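Local coordinates for Per a 4 allergen (Periplaneta americana, PDB 3EBW), which is a major cockroach allergen recognised by IgE and, as a lipocalin, probably carries small hydrophobic ligands inside its beta barrel, at residues A[4-9]-A[119-124]; A[103-108]-A[132-137]; A[136-141]-A[147-152]. One frame throughout, in Å; residues are numbered along the deposited sequence.

Contact 1 (A[4-9]-A[119-124])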
ATOM      1  N   CYS A   4       4.062   2.087  20.352  1.00 72.71           N
ATOM      2  CA  CYS A   4       3.562   2.882  19.224  1.00 66.65           C
ATOM      3  C   CYS A   4       3.444   4.384  19.494  1.00 64.20           C
ATOM      4  O   CYS A   4       2.498   4.826  20.134  1.00 63.48           O
ATOM      5  CB  CYS A   4       2.192   2.351  18.792  1.00 65.78           C
ATOM      6  SG  CYS A   4       1.478   3.079  17.281  1.00 61.15           S
ATOM      7  N   GLN A   5       4.390   5.167  18.993  1.00 57.82           N
ATOM      8  CA  GLN A   5       4.342   6.610  19.175  1.00 56.23           C
ATOM      9  C   GLN A   5       4.100   7.289  17.820  1.00 54.01           C
ATOM     10  O   GLN A   5       4.809   7.031  16.850  1.00 54.45           O
ATOM     11  CB  GLN A   5       5.660   7.114  19.762  1.00 77.78           C
ATOM     12  CG  GLN A   5       6.245   6.214  20.821  1.00 80.47           C
ATOM     13  CD  GLN A   5       5.253   5.909  21.921  1.00 82.84           C
ATOM     14  OE1 GLN A   5       4.743   6.812  22.585  1.00 84.97           O
ATOM     15  NE2 GLN A   5       4.975   4.630  22.121  1.00 82.21           N
ATOM     16  N   ILE A   6       3.095   8.149  17.751  1.00 46.58           N
ATOM     17  CA  ILE A   6       2.797   8.850  16.513  1.00 44.89           C
ATOM     18  C   ILE A   6       2.525  10.306  16.868  1.00 43.87           C
ATOM     19  O   ILE A   6       1.769  10.616  17.810  1.00 44.10           O
ATOM     20  CB  ILE A   6       1.529   8.277  15.795  1.00 52.40           C
ATOM     21  CG1 ILE A   6       1.788   6.862  15.281  1.00 51.86           C
ATOM     22  CG2 ILE A   6       1.128   9.155  14.625  1.00 48.67           C
ATOM     23  CD1 ILE A   6       0.546   6.228  14.615  1.00 51.27           C
ATOM     24  N   GLY A   7       3.148  11.197  16.111  1.00 44.98           N
ATOM     25  CA  GLY A   7       2.948  12.608  16.328  1.00 43.99           C
ATOM     26  C   GLY A   7       1.471  12.904  16.234  1.00 45.17           C
ATOM     27  O   GLY A   7       0.702  12.111  15.712  1.00 46.62           O
ATOM     28  N   THR A   8       1.081  14.055  16.761  1.00 65.76           N
ATOM     29  CA  THR A   8      -0.298  14.521  16.765  1.00 65.45           C
ATOM     30  C   THR A   8      -0.225  15.753  17.646  1.00 65.04           C
ATOM     31  O   THR A   8       0.567  15.803  18.585  1.00 65.27           O
ATOM     32  CB  THR A   8      -1.287  13.445  17.339  1.00 55.27           C
ATOM     33  OG1 THR A   8      -2.567  14.038  17.576  1.00 54.67           O
ATOM     34  CG2 THR A   8      -0.759  12.837  18.621  1.00 53.24           C
ATOM     35  N   SER A   9      -1.015  16.758  17.313  1.00 54.32           N
ATOM     36  CA  SER A   9      -1.011  18.002  18.062  1.00 53.05           C
ATOM     37  C   SER A   9      -2.455  18.331  18.352  1.00 54.17           C
ATOM     38  O   SER A   9      -2.855  19.491  18.413  1.00 56.31           O
ATOM     39  CB  SER A   9      -0.400  19.119  17.218  1.00 42.61           C
ATOM     40  OG  SER A   9      -1.298  19.512  16.181  1.00 41.01           O
ATOM     41  N   HIS A 119       3.828   2.922  10.710  1.00 49.74           N
ATOM     42  CA  HIS A 119       2.651   3.667  11.125  1.00 46.97           C
ATOM     43  C   HIS A 119       1.523   3.524  10.114  1.00 45.03           C
ATOM     44  O   HIS A 119       1.767   3.374   8.916  1.00 47.18           O
ATOM     45  CB  HIS A 119       2.988   5.143  11.302  1.00 52.38           C
ATOM     46  CG  HIS A 119       3.912   5.412  12.446  1.00 53.02           C
ATOM     47  ND1 HIS A 119       4.099   6.670  12.970  1.00 51.14           N
ATOM     48  CD2 HIS A 119       4.684   4.573  13.180  1.00 53.36           C
ATOM     49  CE1 HIS A 119       4.943   6.595  13.985  1.00 51.15           C
ATOM     50  NE2 HIS A 119       5.311   5.335  14.134  1.00 51.05           N
ATOM     51  N   LEU A 120       0.282   3.575  10.586  1.00 48.59           N
ATOM     52  CA  LEU A 120      -0.859   3.448   9.690  1.00 44.27           C
ATOM     53  C   LEU A 120      -1.830   4.593   9.927  1.00 42.05           C
ATOM     54  O   LEU A 120      -2.207   4.854  11.069  1.00 40.58           O
ATOM     55  CB  LEU A 120      -1.594   2.114   9.930  1.00 45.91           C
ATOM     56  CG  LEU A 120      -0.971   0.722   9.711  1.00 46.32           C
ATOM     57  CD1 LEU A 120      -0.528   0.552   8.284  1.00 47.73           C
ATOM     58  CD2 LEU A 120       0.209   0.541  10.600  1.00 47.04           C
ATOM     59  N   TYR A 121      -2.237   5.289   8.872  1.00 39.24           N
ATOM     60  CA  TYR A 121      -3.223   6.366   9.047  1.00 39.11           C
ATOM     61  C   TYR A 121      -4.554   5.933   8.458  1.00 38.68           C
ATOM     62  O   TYR A 121      -4.583   5.271   7.438  1.00 35.30           O
ATOM     63  CB  TYR A 121      -2.772   7.677   8.385  1.00 37.98           C
ATOM     64  CG  TYR A 121      -1.581   8.307   9.060  1.00 41.94           C
ATOM     65  CD1 TYR A 121      -1.703   9.514   9.743  1.00 41.03           C
ATOM     66  CD2 TYR A 121      -0.342   7.679   9.039  1.00 39.75           C
ATOM     67  CE1 TYR A 121      -0.633  10.081  10.380  1.00 41.66           C
ATOM     68  CE2 TYR A 121       0.734   8.231   9.675  1.00 40.84           C
ATOM     69  CZ  TYR A 121       0.591   9.442  10.346  1.00 43.34           C
ATOM     70  OH  TYR A 121       1.684  10.029  10.943  1.00 43.21           O
ATOM     71  N   TRP A 122      -5.648   6.296   9.125  1.00 42.54           N
ATOM     72  CA  TRP A 122      -6.992   5.954   8.676  1.00 42.14           C
ATOM     73  C   TRP A 122      -7.800   7.250   8.626  1.00 43.65           C
ATOM     74  O   TRP A 122      -7.955   7.940   9.626  1.00 46.40           O
ATOM     75  CB  TRP A 122      -7.614   4.937   9.637  1.00 26.52           C
ATOM     76  CG  TRP A 122      -6.953   3.568   9.611  1.00 26.96           C
ATOM     77  CD1 TRP A 122      -7.084   2.619   8.638  1.00 26.71           C
ATOM     78  CD2 TRP A 122      -6.069   2.994  10.602  1.00 26.87           C
ATOM     79  NE1 TRP A 122      -6.340   1.487   8.954  1.00 26.74           N
ATOM     80  CE2 TRP A 122      -5.711   1.696  10.150  1.00 26.51           C
ATOM     81  CE3 TRP A 122      -5.548   3.447  11.811  1.00 25.95           C
ATOM     82  CZ2 TRP A 122      -4.864   0.855  10.866  1.00 25.95           C
ATOM     83  CZ3 TRP A 122      -4.691   2.595  12.525  1.00 27.23           C
ATOM     84  CH2 TRP A 122      -4.362   1.316  12.041  1.00 27.52           C
ATOM     85  N   ILE A 123      -8.279   7.608   7.445  1.00 37.92           N
ATOM     86  CA  ILE A 123      -9.052   8.838   7.293  1.00 38.75           C
ATOM     87  C   ILE A 123     -10.495   8.377   7.300  1.00 40.82           C
ATOM     88  O   ILE A 123     -10.851   7.465   6.562  1.00 39.30           O
ATOM     89  CB  ILE A 123      -8.674   9.575   5.953  1.00 35.63           C
ATOM     90  CG1 ILE A 123      -7.271  10.199   6.059  1.00 33.61           C
ATOM     91  CG2 ILE A 123      -9.636  10.700   5.678  1.00 35.60           C
ATOM     92  CD1 ILE A 123      -6.162   9.214   6.321  1.00 34.05           C
ATOM     93  N   ALA A 124     -11.323   8.984   8.147  1.00 49.12           N
ATOM     94  CA  ALA A 124     -12.724   8.558   8.279  1.00 52.15           C
ATOM     95  C   ALA A 124     -13.803   9.645   8.194  1.00 54.64           C
ATOM     96  O   ALA A 124     -13.528  10.827   8.306  1.00 53.53           O
ATOM     97  CB  ALA A 124     -12.879   7.770   9.587  1.00 24.83           C
TER
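Ile6 lays its CG1 over one face of the His119 imidazole, a CH-pi contact in which CG1 stands 3.6 Å from the centroid of the His119 ring and 28° off the ring normal. This is the N-terminal segment of a lipocalin fold running along the barrel wall before strand 20-27 begins, here crossing strand 119-125. The two side chains point at each other across the gap, and CG1 sits off-centre, over the ND1-CE1 side of the ring: Ile6 CG1 to His119 ND1 is 3.3 Å. Ile6 can present both branches because CG1 is anti to its carbonyl carbon and CG2 anti to its backbone N (chi1 -68°). CG1 then drops onto the histidine, with CD1 following across the same ring, while CG2 turns to Tyr121, two residues along the strand. There Ile6 and Tyr121 run antiparallel alongside one another, Ile6 CG2 lying 4.3 Å from Tyr121 CZ.

Ile6 also packs on Ala109 of strand 106-112 and on Phe96 of strand 93-100, and Tyr121 itself rests on Ile107 and Ala109. The disulfide from Cys4 to Cys111 ties the start of the segment to strand 106-112. His119 is also packed by Glu48 of the second subunit, so this end of the strand lies close to the second subunit of the assembly. The Gln5 carbonyl also comes close to the imidazole, obliquely, but its angle is too poor for a hydrogen bond even though Gln5 O is 3.2 Å from His119 NE2.

Contact 2 (A[103-108]-A[132-137])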
ATOM      1  N   GLN A 103     -17.562  15.239  13.291  1.00 94.92           N
ATOM      2  CA  GLN A 103     -18.733  15.117  12.430  1.00 97.91           C
ATOM      3  C   GLN A 103     -18.572  15.500  10.969  1.00 98.58           C
ATOM      4  O   GLN A 103     -19.363  16.268  10.442  1.00100.09           O
ATOM      5  CB  GLN A 103     -19.927  15.861  13.050  1.00119.44           C
ATOM      6  CG  GLN A 103     -20.876  14.902  13.791  1.00123.93           C
ATOM      7  CD  GLN A 103     -21.947  15.591  14.614  1.00125.45           C
ATOM      8  OE1 GLN A 103     -22.771  16.337  14.086  1.00126.01           O
ATOM      9  NE2 GLN A 103     -21.946  15.332  15.919  1.00125.76           N
ATOM     10  N   THR A 104     -17.556  14.940  10.316  1.00 83.44           N
ATOM     11  CA  THR A 104     -17.283  15.198   8.902  1.00 81.64           C
ATOM     12  C   THR A 104     -16.017  14.472   8.440  1.00 81.57           C
ATOM     13  O   THR A 104     -16.012  13.839   7.390  1.00 82.48           O
ATOM     14  CB  THR A 104     -17.125  16.710   8.605  1.00 72.34           C
ATOM     15  OG1 THR A 104     -17.654  16.975   7.309  1.00 75.16           O
ATOM     16  CG2 THR A 104     -15.675  17.134   8.579  1.00 73.38           C
ATOM     17  N   TYR A 105     -14.950  14.580   9.230  1.00 69.03           N
ATOM     18  CA  TYR A 105     -13.678  13.934   8.938  1.00 65.61           C
ATOM     19  C   TYR A 105     -13.085  13.442  10.260  1.00 62.28           C
ATOM     20  O   TYR A 105     -13.428  13.948  11.319  1.00 61.99           O
ATOM     21  CB  TYR A 105     -12.721  14.913   8.274  1.00 75.12           C
ATOM     22  CG  TYR A 105     -12.093  15.904   9.215  1.00 79.23           C
ATOM     23  CD1 TYR A 105     -12.816  16.985   9.708  1.00 80.81           C
ATOM     24  CD2 TYR A 105     -10.765  15.766   9.604  1.00 80.75           C
ATOM     25  CE1 TYR A 105     -12.233  17.910  10.565  1.00 83.79           C
ATOM     26  CE2 TYR A 105     -10.168  16.680  10.461  1.00 83.67           C
ATOM     27  CZ  TYR A 105     -10.906  17.753  10.941  1.00 85.06           C
ATOM     28  OH  TYR A 105     -10.313  18.657  11.801  1.00 87.91           O
ATOM     29  N   SER A 106     -12.194  12.462  10.198  1.00 49.11           N
ATOM     30  CA  SER A 106     -11.601  11.908  11.398  1.00 44.15           C
ATOM     31  C   SER A 106     -10.311  11.194  11.097  1.00 42.69           C
ATOM     32  O   SER A 106     -10.355  10.041  10.683  1.00 44.83           O
ATOM     33  CB  SER A 106     -12.555  10.893  12.020  1.00 41.79           C
ATOM     34  OG  SER A 106     -11.830   9.885  12.716  1.00 36.00           O
ATOM     35  N   ILE A 107      -9.161  11.822  11.308  1.00 43.97           N
ATOM     36  CA  ILE A 107      -7.935  11.095  11.020  1.00 41.90           C
ATOM     37  C   ILE A 107      -7.291  10.492  12.295  1.00 41.64           C
ATOM     38  O   ILE A 107      -6.807  11.194  13.165  1.00 43.31           O
ATOM     39  CB  ILE A 107      -6.929  11.963  10.089  1.00 35.57           C
ATOM     40  CG1 ILE A 107      -5.569  12.101  10.724  1.00 33.28           C
ATOM     41  CG2 ILE A 107      -7.522  13.334   9.707  1.00 32.84           C
ATOM     42  CD1 ILE A 107      -4.779  10.855  10.696  1.00 38.22           C
ATOM     43  N   VAL A 108      -7.353   9.161  12.385  1.00 41.43           N
ATOM     44  CA  VAL A 108      -6.828   8.349  13.483  1.00 38.39           C
ATOM     45  C   VAL A 108      -5.586   7.629  12.996  1.00 40.44           C
ATOM     46  O   VAL A 108      -5.421   7.472  11.798  1.00 42.06           O
ATOM     47  CB  VAL A 108      -7.858   7.274  13.914  1.00 33.46           C
ATOM     48  CG1 VAL A 108      -7.171   6.118  14.631  1.00 32.68           C
ATOM     49  CG2 VAL A 108      -8.859   7.867  14.840  1.00 32.53           C
ATOM     50  N   ASP A 132     -14.993  18.500  -1.760  1.00128.92           N
ATOM     51  CA  ASP A 132     -13.714  19.184  -1.928  1.00129.22           C
ATOM     52  C   ASP A 132     -13.334  20.039  -0.727  1.00129.13           C
ATOM     53  O   ASP A 132     -12.154  20.247  -0.452  1.00129.27           O
ATOM     54  CB  ASP A 132     -13.737  20.000  -3.221  1.00 96.69           C
ATOM     55  CG  ASP A 132     -13.808  19.108  -4.453  1.00 98.24           C
ATOM     56  OD1 ASP A 132     -12.776  18.496  -4.805  1.00 98.35           O
ATOM     57  OD2 ASP A 132     -14.898  18.992  -5.054  1.00 99.02           O
ATOM     58  N   ALA A 133     -14.340  20.503   0.004  1.00 99.43           N
ATOM     59  CA  ALA A 133     -14.110  21.317   1.191  1.00 98.47           C
ATOM     60  C   ALA A 133     -13.311  20.531   2.231  1.00 97.77           C
ATOM     61  O   ALA A 133     -12.176  20.886   2.569  1.00 97.39           O
ATOM     62  CB  ALA A 133     -15.443  21.745   1.783  1.00 72.70           C
ATOM     63  N   THR A 134     -13.925  19.465   2.738  1.00 95.52           N
ATOM     64  CA  THR A 134     -13.309  18.599   3.740  1.00 92.91           C
ATOM     65  C   THR A 134     -11.902  18.174   3.299  1.00 90.52           C
ATOM     66  O   THR A 134     -10.918  18.530   3.946  1.00 89.08           O
ATOM     67  CB  THR A 134     -14.192  17.336   3.998  1.00 70.01           C
ATOM     68  OG1 THR A 134     -15.526  17.739   4.335  1.00 68.42           O
ATOM     69  CG2 THR A 134     -13.634  16.514   5.144  1.00 70.42           C
ATOM     70  N   LYS A 135     -11.817  17.431   2.195  1.00 72.52           N
ATOM     71  CA  LYS A 135     -10.533  16.964   1.658  1.00 71.48           C
ATOM     72  C   LYS A 135      -9.423  17.985   1.894  1.00 70.17           C
ATOM     73  O   LYS A 135      -8.305  17.640   2.295  1.00 68.48           O
ATOM     74  CB  LYS A 135     -10.639  16.695   0.152  1.00 86.26           C
ATOM     75  CG  LYS A 135     -11.086  15.300  -0.236  1.00 85.70           C
ATOM     76  CD  LYS A 135     -10.547  14.967  -1.620  1.00 85.97           C
ATOM     77  CE  LYS A 135     -10.656  13.483  -1.943  1.00 86.53           C
ATOM     78  NZ  LYS A 135      -9.650  13.053  -2.966  1.00 86.26           N
ATOM     79  N   ALA A 136      -9.746  19.244   1.629  1.00 78.72           N
ATOM     80  CA  ALA A 136      -8.805  20.337   1.811  1.00 77.52           C
ATOM     81  C   ALA A 136      -8.245  20.291   3.226  1.00 75.77           C
ATOM     82  O   ALA A 136      -7.024  20.243   3.437  1.00 75.62           O
ATOM     83  CB  ALA A 136      -9.513  21.662   1.579  1.00 94.54           C
ATOM     84  N   LYS A 137      -9.164  20.302   4.189  1.00 59.11           N
ATOM     85  CA  LYS A 137      -8.823  20.276   5.605  1.00 57.43           C
ATOM     86  C   LYS A 137      -8.035  19.028   5.998  1.00 56.39           C
ATOM     87  O   LYS A 137      -7.020  19.122   6.701  1.00 55.70           O
ATOM     88  CB  LYS A 137     -10.104  20.370   6.438  1.00 89.74           C
ATOM     89  CG  LYS A 137      -9.868  20.467   7.925  1.00 91.36           C
ATOM     90  CD  LYS A 137      -8.980  21.650   8.253  1.00 93.06           C
ATOM     91  CE  LYS A 137      -8.832  21.786   9.745  1.00 93.69           C
ATOM     92  NZ  LYS A 137     -10.189  21.719  10.348  1.00 95.34           N
TER
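Thr134 reaches out from the helix and meets Thr104 tip to tip, their methyls 4.0 Å apart from Thr104 CG2 to Thr134 CG2. The same Thr134 CG2 also rests against the root of the next side chain, 3.6 Å from Tyr105 CB. That double use follows from a first torsion of -54°, which sets the methyl opposite the backbone N, while OG1 is turned beside that N and hydrogen-bonds to OD2 of Asp131, just before the helix. The hydroxyls of the two threonines stay 3.7 Å apart, Thr104 OG1 to Thr134 OG1.

In the lipocalin fold a helix follows the last main strand of the barrel and packs against its wall. Here that helix, 132-142, meets the turn leading into strand 106-112, where Thr104 O accepts a hydrogen bond from Ser125 OG and Tyr105 O one from Thr100 OG1. Tyr105 holds CG between its backbone N and carbonyl carbon (chi1 77°), which turns the ring to the helix and brings its face to Lys137, with Thr104 CG2 in plane at the ring edge. Lys137 crosses this ring obliquely: CG lies over one face, 4.2 Å from Tyr105 CZ. Bends at its second and fourth torsions then curl the chain round toward the phenol, and a weak hydrogen bond runs from Lys137 NZ to Tyr105 OH at 3.4 Å.

Contact 3 (A[136-141]-A[147-152])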
ATOM      1  N   ALA A 136      -9.746  19.244   1.629  1.00 78.72           N
ATOM      2  CA  ALA A 136      -8.805  20.337   1.811  1.00 77.52           C
ATOM      3  C   ALA A 136      -8.245  20.291   3.226  1.00 75.77           C
ATOM      4  O   ALA A 136      -7.024  20.243   3.437  1.00 75.62           O
ATOM      5  CB  ALA A 136      -9.513  21.662   1.579  1.00 94.54           C
ATOM      6  N   LYS A 137      -9.164  20.302   4.189  1.00 59.11           N
ATOM      7  CA  LYS A 137      -8.823  20.276   5.605  1.00 57.43           C
ATOM      8  C   LYS A 137      -8.035  19.028   5.998  1.00 56.39           C
ATOM      9  O   LYS A 137      -7.020  19.122   6.701  1.00 55.70           O
ATOM     10  CB  LYS A 137     -10.104  20.370   6.438  1.00 89.74           C
ATOM     11  CG  LYS A 137      -9.868  20.467   7.925  1.00 91.36           C
ATOM     12  CD  LYS A 137      -8.980  21.650   8.253  1.00 93.06           C
ATOM     13  CE  LYS A 137      -8.832  21.786   9.745  1.00 93.69           C
ATOM     14  NZ  LYS A 137     -10.189  21.719  10.348  1.00 95.34           N
ATOM     15  N   VAL A 138      -8.503  17.865   5.536  1.00 74.38           N
ATOM     16  CA  VAL A 138      -7.855  16.601   5.861  1.00 72.64           C
ATOM     17  C   VAL A 138      -6.393  16.624   5.459  1.00 71.55           C
ATOM     18  O   VAL A 138      -5.557  16.024   6.137  1.00 70.43           O
ATOM     19  CB  VAL A 138      -8.557  15.398   5.179  1.00 49.61           C
ATOM     20  CG1 VAL A 138      -7.901  14.091   5.600  1.00 49.15           C
ATOM     21  CG2 VAL A 138      -9.998  15.360   5.578  1.00 50.19           C
ATOM     22  N   ASN A 139      -6.083  17.320   4.362  1.00 71.28           N
ATOM     23  CA  ASN A 139      -4.703  17.416   3.888  1.00 71.56           C
ATOM     24  C   ASN A 139      -3.982  18.529   4.602  1.00 71.19           C
ATOM     25  O   ASN A 139      -2.759  18.516   4.743  1.00 70.72           O
ATOM     26  CB  ASN A 139      -4.665  17.655   2.388  1.00 84.39           C
ATOM     27  CG  ASN A 139      -5.022  16.426   1.617  1.00 85.42           C
ATOM     28  OD1 ASN A 139      -6.167  15.972   1.644  1.00 86.11           O
ATOM     29  ND2 ASN A 139      -4.039  15.854   0.941  1.00 85.50           N
ATOM     30  N   GLU A 140      -4.761  19.502   5.048  1.00100.95           N
ATOM     31  CA  GLU A 140      -4.225  20.617   5.794  1.00 99.78           C
ATOM     32  C   GLU A 140      -3.655  19.983   7.066  1.00 98.28           C
ATOM     33  O   GLU A 140      -2.549  20.318   7.504  1.00 98.29           O
ATOM     34  CB  GLU A 140      -5.359  21.576   6.122  1.00103.33           C
ATOM     35  CG  GLU A 140      -4.936  22.889   6.710  1.00105.53           C
ATOM     36  CD  GLU A 140      -6.131  23.695   7.168  1.00107.86           C
ATOM     37  OE1 GLU A 140      -6.990  24.025   6.319  1.00106.80           O
ATOM     38  OE2 GLU A 140      -6.217  23.986   8.379  1.00107.68           O
ATOM     39  N   VAL A 141      -4.417  19.041   7.632  1.00 57.11           N
ATOM     40  CA  VAL A 141      -4.026  18.331   8.846  1.00 52.51           C
ATOM     41  C   VAL A 141      -2.949  17.272   8.603  1.00 52.67           C
ATOM     42  O   VAL A 141      -1.972  17.181   9.363  1.00 52.66           O
ATOM     43  CB  VAL A 141      -5.239  17.622   9.518  1.00 34.47           C
ATOM     44  CG1 VAL A 141      -4.794  16.968  10.824  1.00 33.34           C
ATOM     45  CG2 VAL A 141      -6.373  18.608   9.786  1.00 33.69           C
ATOM     46  N   LEU A 147       2.015  13.657   4.500  1.00 62.09           N
ATOM     47  CA  LEU A 147       1.043  12.707   3.981  1.00 61.94           C
ATOM     48  C   LEU A 147       0.021  13.579   3.313  1.00 61.54           C
ATOM     49  O   LEU A 147      -0.096  14.764   3.633  1.00 61.73           O
ATOM     50  CB  LEU A 147       0.324  11.918   5.087  1.00 59.24           C
ATOM     51  CG  LEU A 147       0.871  10.695   5.829  1.00 58.43           C
ATOM     52  CD1 LEU A 147       0.942   9.485   4.928  1.00 58.24           C
ATOM     53  CD2 LEU A 147       2.205  11.044   6.406  1.00 57.76           C
ATOM     54  N   SER A 148      -0.731  12.981   2.399  1.00 40.79           N
ATOM     55  CA  SER A 148      -1.764  13.690   1.675  1.00 41.07           C
ATOM     56  C   SER A 148      -2.826  12.680   1.306  1.00 41.45           C
ATOM     57  O   SER A 148      -2.560  11.487   1.175  1.00 40.12           O
ATOM     58  CB  SER A 148      -1.198  14.303   0.411  1.00 60.96           C
ATOM     59  OG  SER A 148      -2.261  14.666  -0.439  1.00 62.74           O
ATOM     60  N   LEU A 149      -4.034  13.156   1.097  1.00 58.70           N
ATOM     61  CA  LEU A 149      -5.107  12.251   0.789  1.00 61.04           C
ATOM     62  C   LEU A 149      -4.845  11.339  -0.409  1.00 62.02           C
ATOM     63  O   LEU A 149      -5.408  10.250  -0.486  1.00 64.52           O
ATOM     64  CB  LEU A 149      -6.380  13.058   0.604  1.00 50.16           C
ATOM     65  CG  LEU A 149      -7.625  12.353   1.101  1.00 51.85           C
ATOM     66  CD1 LEU A 149      -7.306  11.645   2.413  1.00 53.20           C
ATOM     67  CD2 LEU A 149      -8.754  13.361   1.253  1.00 51.40           C
ATOM     68  N   ASP A 150      -3.978  11.760  -1.327  1.00 86.43           N
ATOM     69  CA  ASP A 150      -3.683  10.961  -2.525  1.00 86.55           C
ATOM     70  C   ASP A 150      -2.357  10.222  -2.402  1.00 86.27           C
ATOM     71  O   ASP A 150      -1.726   9.847  -3.394  1.00 85.19           O
ATOM     72  CB  ASP A 150      -3.669  11.867  -3.761  1.00104.07           C
ATOM     73  CG  ASP A 150      -2.609  12.947  -3.678  1.00105.91           C
ATOM     74  OD1 ASP A 150      -2.680  13.924  -4.456  1.00108.15           O
ATOM     75  OD2 ASP A 150      -1.696  12.815  -2.835  1.00107.36           O
ATOM     76  N   ASP A 151      -1.953  10.011  -1.161  1.00 80.14           N
ATOM     77  CA  ASP A 151      -0.705   9.334  -0.848  1.00 78.92           C
ATOM     78  C   ASP A 151      -1.089   7.991  -0.234  1.00 77.40           C
ATOM     79  O   ASP A 151      -0.235   7.175   0.113  1.00 77.31           O
ATOM     80  CB  ASP A 151       0.081  10.187   0.157  1.00 71.82           C
ATOM     81  CG  ASP A 151       1.574  10.103  -0.041  1.00 72.03           C
ATOM     82  OD1 ASP A 151       2.293  10.866   0.638  1.00 73.69           O
ATOM     83  OD2 ASP A 151       2.027   9.283  -0.865  1.00 69.90           O
HETATM   84  N   MSE A 152      -2.394   7.778  -0.105  1.00 65.65           N
HETATM   85  CA  MSE A 152      -2.909   6.545   0.460  1.00 64.64           C
HETATM   86  C   MSE A 152      -4.116   5.966  -0.273  1.00 62.87           C
HETATM   87  O   MSE A 152      -4.784   6.648  -1.045  1.00 62.26           O
HETATM   88  CB  MSE A 152      -3.222   6.756   1.930  1.00 73.80           C
HETATM   89  CG  MSE A 152      -3.962   8.013   2.205  1.00 76.61           C
HETATM   90 SE   MSE A 152      -3.640   8.549   4.009  1.00 80.95          SE
HETATM   91  CE  MSE A 152      -4.583  10.240   3.917  1.00 79.43           C
TER
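The amide of Asn139 crosses Leu149 at about a right angle, with Asn139 CG 3.8 Å from Leu149 CB. The amide carbon also approaches the backbone of the loop, Asn139 CG to Leu149 N being 3.5 Å; whichever way the amide is turned, its end lies close to Ser148 OG and Leu149 N. CG, anti to the carbonyl carbon and beside the backbone N (chi1 -74°), carries the amide off the helix toward the loop. One residue earlier on the helix, Val138 adds an apolar touch: its CG1, anti to the backbone N, lies 4.1 Å from Leu149 CD1.

Behind this first layer, the loop is braced internally. Ser148 OG donates to Asp150 OD2 at 3.1 Å, reaching it from above the carboxylate plane, 67° out of it. The backbone closes a type I beta turn over Ser148 to Asp151, Asp151 N to Ser148 O at 2.8 Å. On the helix side, the bond from Glu140 N to Ala136 O spans the turn that presents Val138 and Asn139. Asp150 and Asp151 make weak hydrogen bonds to Tyr85 and Thr72 of the second subunit. Further in, Val138 and Leu149 both lie on Ile123 of the barrel wall and on Phe130. A helix held against the outside of the barrel, with the chain turning back toward a short final strand, is characteristic of the lipocalin fold.

How the contacts relate
Contacts 1 and 2 set the N-terminal segment and helix 132-142 against one barrel wall; contact 3 ties that helix to the loop after it. Strand 119-125, used by contact 1, lies beside strand 106-112 of contact 2, with Ala124 N probably hydrogen-bonded to Ser106 O at 2.9 Å; the contact centres are about 15 Å apart. Contacts 2 and 3 use overlapping parts of helix 132-142, sharing Ala136 and Lys137, with centres about 9 Å apart; Tyr105 CB packs on Val138 CG2 at 3.9 Å. Ile123, on the strand of contact 1 but not touching 4-9, packs on contact 3, its CG2 3.8 Å from Val138 CG1. Any ligand would be expected in the barrel interior, as in other lipocalins.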